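Local coordinates for genome polyprotein (Rhinovirus C, PDB 6KU8), which is a 3C cysteine protease of the chymotrypsin-like fold that probably cleaves the viral polyprotein, and is bound here to the inhibitor rupintrivir, at residues E8-V20 against Q82-P94. Numbering follows the deposited sequence.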
loop_
_atom_site.group_PDB
_atom_site.type_symbol
_atom_site.label_atom_id
_atom_site.label_comp_id
_atom_site.label_asym_id
_atom_site.label_seq_id
_atom_site.Cartn_x
_atom_site.Cartn_y
_atom_site.Cartn_z
ATOM N N GLU A 8 -18.694 -1.332 -0.250
ATOM C CA GLU A 8 -18.837 -0.196 -1.157
ATOM C C GLU A 8 -17.726 0.820 -0.919
ATOM O O GLU A 8 -17.129 1.328 -1.873
ATOM C CB GLU A 8 -20.202 0.463 -0.975
ATOM C CG GLU A 8 -20.304 1.859 -1.573
ATOM C CD GLU A 8 -21.725 2.414 -1.535
ATOM O OE1 GLU A 8 -22.541 1.916 -0.723
ATOM O OE2 GLU A 8 -22.026 3.342 -2.322
ATOM N N PHE A 9 -17.426 1.114 0.353
ATOM C CA PHE A 9 -16.329 2.022 0.688
ATOM C C PHE A 9 -15.024 1.591 0.019
ATOM O O PHE A 9 -14.335 2.401 -0.611
ATOM C CB PHE A 9 -16.155 2.085 2.207
ATOM C CG PHE A 9 -14.978 2.921 2.662
ATOM C CD1 PHE A 9 -15.163 4.235 3.042
ATOM C CD2 PHE A 9 -13.696 2.373 2.751
ATOM C CE1 PHE A 9 -14.083 5.020 3.491
ATOM C CE2 PHE A 9 -12.608 3.141 3.187
ATOM C CZ PHE A 9 -12.807 4.471 3.558
ATOM N N VAL A 10 -14.660 0.317 0.153
ATOM C CA VAL A 10 -13.370 -0.124 -0.373
ATOM C C VAL A 10 -13.357 -0.052 -1.894
ATOM O O VAL A 10 -12.388 0.427 -2.497
ATOM C CB VAL A 10 -13.030 -1.539 0.129
ATOM C CG1 VAL A 10 -11.688 -1.975 -0.428
ATOM C CG2 VAL A 10 -12.987 -1.559 1.641
ATOM N N ARG A 11 -14.424 -0.521 -2.547
ATOM C CA ARG A 11 -14.481 -0.417 -4.003
ATOM C C ARG A 11 -14.358 1.033 -4.460
ATOM O O ARG A 11 -13.639 1.332 -5.423
ATOM C CB ARG A 11 -15.775 -1.036 -4.540
ATOM C CG ARG A 11 -16.053 -0.665 -5.983
ATOM C CD ARG A 11 -16.989 -1.646 -6.676
ATOM N NE ARG A 11 -16.268 -2.788 -7.242
ATOM C CZ ARG A 11 -16.842 -3.763 -7.946
ATOM N NH1 ARG A 11 -18.149 -3.735 -8.175
ATOM N NH2 ARG A 11 -16.111 -4.765 -8.426
ATOM N N ALA A 12 -15.070 1.950 -3.800
ATOM C CA ALA A 12 -14.967 3.355 -4.186
ATOM C C ALA A 12 -13.545 3.873 -3.996
ATOM O O ALA A 12 -13.055 4.682 -4.796
ATOM C CB ALA A 12 -15.964 4.193 -3.390
ATOM N N LEU A 13 -12.866 3.410 -2.946
ATOM C CA LEU A 13 -11.468 3.786 -2.730
ATOM C C LEU A 13 -10.596 3.356 -3.904
ATOM O O LEU A 13 -9.831 4.159 -4.459
ATOM C CB LEU A 13 -10.953 3.161 -1.423
ATOM C CG LEU A 13 -9.481 3.468 -1.092
ATOM C CD1 LEU A 13 -9.270 4.953 -0.961
ATOM C CD2 LEU A 13 -9.035 2.741 0.183
ATOM N N ILE A 14 -10.695 2.087 -4.300
ATOM C CA ILE A 14 -9.912 1.603 -5.437
ATOM C C ILE A 14 -10.205 2.439 -6.682
ATOM O O ILE A 14 -9.287 2.902 -7.371
ATOM C CB ILE A 14 -10.190 0.106 -5.686
ATOM C CG1 ILE A 14 -9.875 -0.734 -4.440
ATOM C CG2 ILE A 14 -9.390 -0.405 -6.891
ATOM C CD1 ILE A 14 -8.409 -0.697 -3.997
ATOM N N LYS A 15 -11.492 2.626 -7.003
ATOM C CA LYS A 15 -11.861 3.345 -8.223
ATOM C C LYS A 15 -11.371 4.789 -8.208
ATOM O O LYS A 15 -10.965 5.328 -9.247
ATOM C CB LYS A 15 -13.379 3.322 -8.413
ATOM C CG LYS A 15 -13.931 1.945 -8.785
ATOM C CD LYS A 15 -14.782 2.004 -10.060
ATOM C CE LYS A 15 -15.952 2.980 -9.918
ATOM N NZ LYS A 15 -16.966 2.845 -11.022
ATOM N N ARG A 16 -11.427 5.445 -7.048
ATOM C CA ARG A 16 -11.168 6.882 -7.000
ATOM C C ARG A 16 -9.679 7.186 -6.855
ATOM O O ARG A 16 -9.182 8.146 -7.454
ATOM C CB ARG A 16 -11.954 7.520 -5.854
ATOM C CG ARG A 16 -11.634 9.015 -5.589
ATOM C CD ARG A 16 -11.950 9.907 -6.816
ATOM N NE ARG A 16 -11.717 11.344 -6.606
ATOM C CZ ARG A 16 -10.521 11.936 -6.680
ATOM N NH1 ARG A 16 -9.427 11.220 -6.934
ATOM N NH2 ARG A 16 -10.407 13.247 -6.485
ATOM N N ASN A 17 -8.945 6.368 -6.090
ATOM C CA ASN A 17 -7.596 6.728 -5.676
ATOM C C ASN A 17 -6.498 5.761 -6.111
ATOM O O ASN A 17 -5.323 6.082 -5.920
ATOM C CB ASN A 17 -7.534 6.876 -4.145
ATOM C CG ASN A 17 -7.624 8.343 -3.670
ATOM O OD1 ASN A 17 -8.072 9.241 -4.403
ATOM N ND2 ASN A 17 -7.185 8.584 -2.436
ATOM N N CYS A 18 -6.823 4.613 -6.690
ATOM C CA CYS A 18 -5.825 3.595 -6.984
ATOM C C CYS A 18 -5.568 3.473 -8.480
ATOM O O CYS A 18 -6.473 3.641 -9.301
ATOM C CB CYS A 18 -6.250 2.246 -6.391
ATOM S SG CYS A 18 -6.178 2.297 -4.544
ATOM N N HIS A 19 -4.317 3.151 -8.810
ATOM C CA HIS A 19 -3.816 3.072 -10.172
ATOM C C HIS A 19 -2.810 1.936 -10.279
ATOM O O HIS A 19 -2.173 1.545 -9.291
ATOM C CB HIS A 19 -3.174 4.395 -10.603
ATOM C CG HIS A 19 -4.096 5.564 -10.468
ATOM N ND1 HIS A 19 -4.869 6.025 -11.511
ATOM C CD2 HIS A 19 -4.420 6.323 -9.393
ATOM C CE1 HIS A 19 -5.606 7.040 -11.095
ATOM N NE2 HIS A 19 -5.352 7.242 -9.813
ATOM N N VAL A 20 -2.673 1.413 -11.493
ATOM C CA VAL A 20 -1.707 0.361 -11.784
ATOM C C VAL A 20 -0.367 1.022 -12.058
ATOM O O VAL A 20 -0.242 1.827 -12.985
ATOM C CB VAL A 20 -2.144 -0.485 -12.990
ATOM C CG1 VAL A 20 -1.099 -1.531 -13.301
ATOM C CG2 VAL A 20 -3.532 -1.101 -12.773
ATOM N N GLN A 82 1.487 15.852 -11.624
ATOM C CA GLN A 82 0.167 15.695 -12.222
ATOM C C GLN A 82 -0.712 16.841 -11.748
ATOM O O GLN A 82 -0.464 17.440 -10.696
ATOM C CB GLN A 82 -0.491 14.353 -11.830
ATOM C CG GLN A 82 -0.981 14.346 -10.378
ATOM C CD GLN A 82 -1.414 12.978 -9.856
ATOM O OE1 GLN A 82 -1.059 11.936 -10.414
ATOM N NE2 GLN A 82 -2.174 12.985 -8.754
ATOM N N ASN A 83 -1.748 17.139 -12.541
ATOM C CA ASN A 83 -2.747 18.134 -12.162
ATOM C C ASN A 83 -3.783 17.559 -11.212
ATOM O O ASN A 83 -4.298 18.277 -10.354
ATOM C CB ASN A 83 -3.455 18.684 -13.409
ATOM C CG ASN A 83 -4.440 19.795 -13.082
ATOM O OD1 ASN A 83 -4.080 20.798 -12.476
ATOM N ND2 ASN A 83 -5.684 19.628 -13.501
ATOM N N GLU A 84 -4.096 16.274 -11.351
ATOM C CA GLU A 84 -5.123 15.670 -10.519
ATOM C C GLU A 84 -4.737 15.705 -9.046
ATOM O O GLU A 84 -3.567 15.554 -8.683
ATOM C CB GLU A 84 -5.383 14.223 -10.943
ATOM C CG GLU A 84 -6.369 13.533 -10.010
ATOM C CD GLU A 84 -6.469 12.046 -10.240
ATOM O OE1 GLU A 84 -7.246 11.394 -9.501
ATOM O OE2 GLU A 84 -5.767 11.530 -11.147
ATOM N N LYS A 85 -5.743 15.892 -8.199
ATOM C CA LYS A 85 -5.620 15.779 -6.755
ATOM C C LYS A 85 -6.340 14.522 -6.292
ATOM O O LYS A 85 -7.527 14.327 -6.585
ATOM C CB LYS A 85 -6.216 16.998 -6.047
ATOM C CG LYS A 85 -5.699 18.340 -6.548
ATOM C CD LYS A 85 -4.495 18.816 -5.740
ATOM C CE LYS A 85 -4.085 20.231 -6.128
ATOM N NZ LYS A 85 -3.674 20.310 -7.567
ATOM N N PHE A 86 -5.628 13.678 -5.562
ATOM C CA PHE A 86 -6.273 12.530 -4.956
ATOM C C PHE A 86 -7.325 12.999 -3.954
ATOM O O PHE A 86 -7.177 14.040 -3.306
ATOM C CB PHE A 86 -5.224 11.641 -4.277
ATOM C CG PHE A 86 -4.194 11.071 -5.239
ATOM C CD1 PHE A 86 -4.587 10.292 -6.320
ATOM C CD2 PHE A 86 -2.843 11.322 -5.058
ATOM C CE1 PHE A 86 -3.648 9.769 -7.215
ATOM C CE2 PHE A 86 -1.896 10.810 -5.940
ATOM C CZ PHE A 86 -2.295 10.031 -7.023
ATOM N N ARG A 87 -8.409 12.243 -3.858
ATOM C CA ARG A 87 -9.312 12.388 -2.727
ATOM C C ARG A 87 -8.535 12.192 -1.432
ATOM O O ARG A 87 -7.831 11.192 -1.262
ATOM C CB ARG A 87 -10.439 11.371 -2.843
ATOM C CG ARG A 87 -11.405 11.340 -1.683
ATOM C CD ARG A 87 -12.436 10.270 -1.958
ATOM N NE ARG A 87 -12.918 9.616 -0.742
ATOM C CZ ARG A 87 -13.225 8.321 -0.665
ATOM N NH1 ARG A 87 -13.671 7.820 0.478
ATOM N NH2 ARG A 87 -13.072 7.523 -1.727
ATOM N N ASP A 88 -8.637 13.166 -0.533
ATOM C CA ASP A 88 -7.863 13.125 0.703
ATOM C C ASP A 88 -8.447 12.070 1.630
ATOM O O ASP A 88 -9.486 12.292 2.248
ATOM C CB ASP A 88 -7.862 14.492 1.381
ATOM C CG ASP A 88 -6.977 14.523 2.608
ATOM O OD1 ASP A 88 -6.404 13.470 2.973
ATOM O OD2 ASP A 88 -6.860 15.602 3.222
ATOM N N ILE A 89 -7.769 10.932 1.770
ATOM C CA ILE A 89 -8.285 9.842 2.598
ATOM C C ILE A 89 -7.592 9.775 3.957
ATOM O O ILE A 89 -7.775 8.800 4.698
ATOM C CB ILE A 89 -8.178 8.509 1.848
ATOM C CG1 ILE A 89 -6.715 8.299 1.418
ATOM C CG2 ILE A 89 -9.110 8.541 0.654
ATOM C CD1 ILE A 89 -6.285 6.853 1.210
ATOM N N ARG A 90 -6.829 10.808 4.321
ATOM C CA ARG A 90 -6.018 10.748 5.538
ATOM C C ARG A 90 -6.862 10.547 6.794
ATOM O O ARG A 90 -6.388 9.954 7.768
ATOM C CB ARG A 90 -5.178 12.020 5.664
ATOM C CG ARG A 90 -3.920 12.008 4.799
ATOM C CD ARG A 90 -3.183 13.348 4.866
ATOM N NE ARG A 90 -3.943 14.423 4.221
ATOM C CZ ARG A 90 -3.442 15.624 3.954
ATOM N NH1 ARG A 90 -2.180 15.897 4.270
ATOM N NH2 ARG A 90 -4.190 16.545 3.368
ATOM N N ARG A 91 -8.110 11.019 6.797
ATOM C CA ARG A 91 -8.934 10.906 7.999
ATOM C C ARG A 91 -9.325 9.458 8.311
ATOM O O ARG A 91 -9.778 9.174 9.431
ATOM C CB ARG A 91 -10.182 11.789 7.847
ATOM C CG ARG A 91 -11.464 11.027 7.593
ATOM C CD ARG A 91 -12.619 11.942 7.139
ATOM N NE ARG A 91 -12.688 12.040 5.683
ATOM C CZ ARG A 91 -13.529 12.823 5.017
ATOM N NH1 ARG A 91 -14.387 13.591 5.676
ATOM N NH2 ARG A 91 -13.509 12.845 3.690
ATOM N N PHE A 92 -9.172 8.542 7.352
ATOM C CA PHE A 92 -9.455 7.123 7.557
ATOM C C PHE A 92 -8.209 6.322 7.887
ATOM O O PHE A 92 -8.313 5.124 8.177
ATOM C CB PHE A 92 -10.123 6.523 6.310
ATOM C CG PHE A 92 -11.258 7.343 5.774
ATOM C CD1 PHE A 92 -12.391 7.567 6.536
ATOM C CD2 PHE A 92 -11.195 7.879 4.495
ATOM C CE1 PHE A 92 -13.443 8.317 6.035
ATOM C CE2 PHE A 92 -12.235 8.623 3.986
ATOM C CZ PHE A 92 -13.364 8.846 4.752
ATOM N N ILE A 93 -7.031 6.945 7.855
ATOM C CA ILE A 93 -5.776 6.291 8.135
ATOM C C ILE A 93 -5.525 6.345 9.638
ATOM O O ILE A 93 -5.568 7.457 10.211
ATOM C CB ILE A 93 -4.619 6.933 7.353
ATOM C CG1 ILE A 93 -4.882 6.809 5.843
ATOM C CG2 ILE A 93 -3.281 6.316 7.722
ATOM C CD1 ILE A 93 -3.732 7.300 4.963
ATOM N N PRO A 94 -5.283 5.229 10.316
ATOM C CA PRO A 94 -5.155 5.253 11.777
ATOM C C PRO A 94 -3.963 6.084 12.213
ATOM O O PRO A 94 -3.009 6.284 11.458
ATOM C CB PRO A 94 -4.946 3.780 12.149
ATOM C CG PRO A 94 -5.475 3.005 10.968
ATOM C CD PRO A 94 -5.124 3.864 9.778
HETATM O O HOH W 1 -14.137 5.219 -0.249
HETATM O O HOH W 2 -6.785 8.856 -8.427
#
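Asn17, the last residue of helix 8-17, holds the backbone of Arg87 through its side-chain amide. ND2 gives a hydrogen bond to Arg87 O at 2.9 Å, 162° at the hydrogen, in the carbonyl plane on a lone pair; OD1 takes only a weak, bent bond from Arg87 N. The Arg16 guanidinium makes one hydrogen bond to a backbone carbonyl and one salt bridge. Its NH2 donates to Lys85 O (3.1 Å, 172°), which lies in the guanidinium plane, while NH1 forms a long salt bridge to Glu84 OE1 at 3.4 Å. A bend at chi2 turns the group back so that Arg87 CB sits over the centre of one face. Two waters add bridges: one joins Phe9 O to Arg87 NH1, the other links Arg16 O, His19 NE2 and Glu84 OE1; His19 ND1 is hydrogen-bonded to Asp53 OD2. The apolar contacts include a T-shaped pair, the Phe9 edge meeting a face of Phe92 with planes at 88°, and Leu13 CD1 against Ile89 CG2 at 3.9 Å. Ile160 of strand 159-167 touches Leu13, Ile89 and Phe92. The buried Asn17 amide, engaged at both ends, is thus fixed in rotation; with the ion pair long, directional bonds to backbone carbonyls and apolar packing probably carry most of the helix's attachment to the interdomain connection.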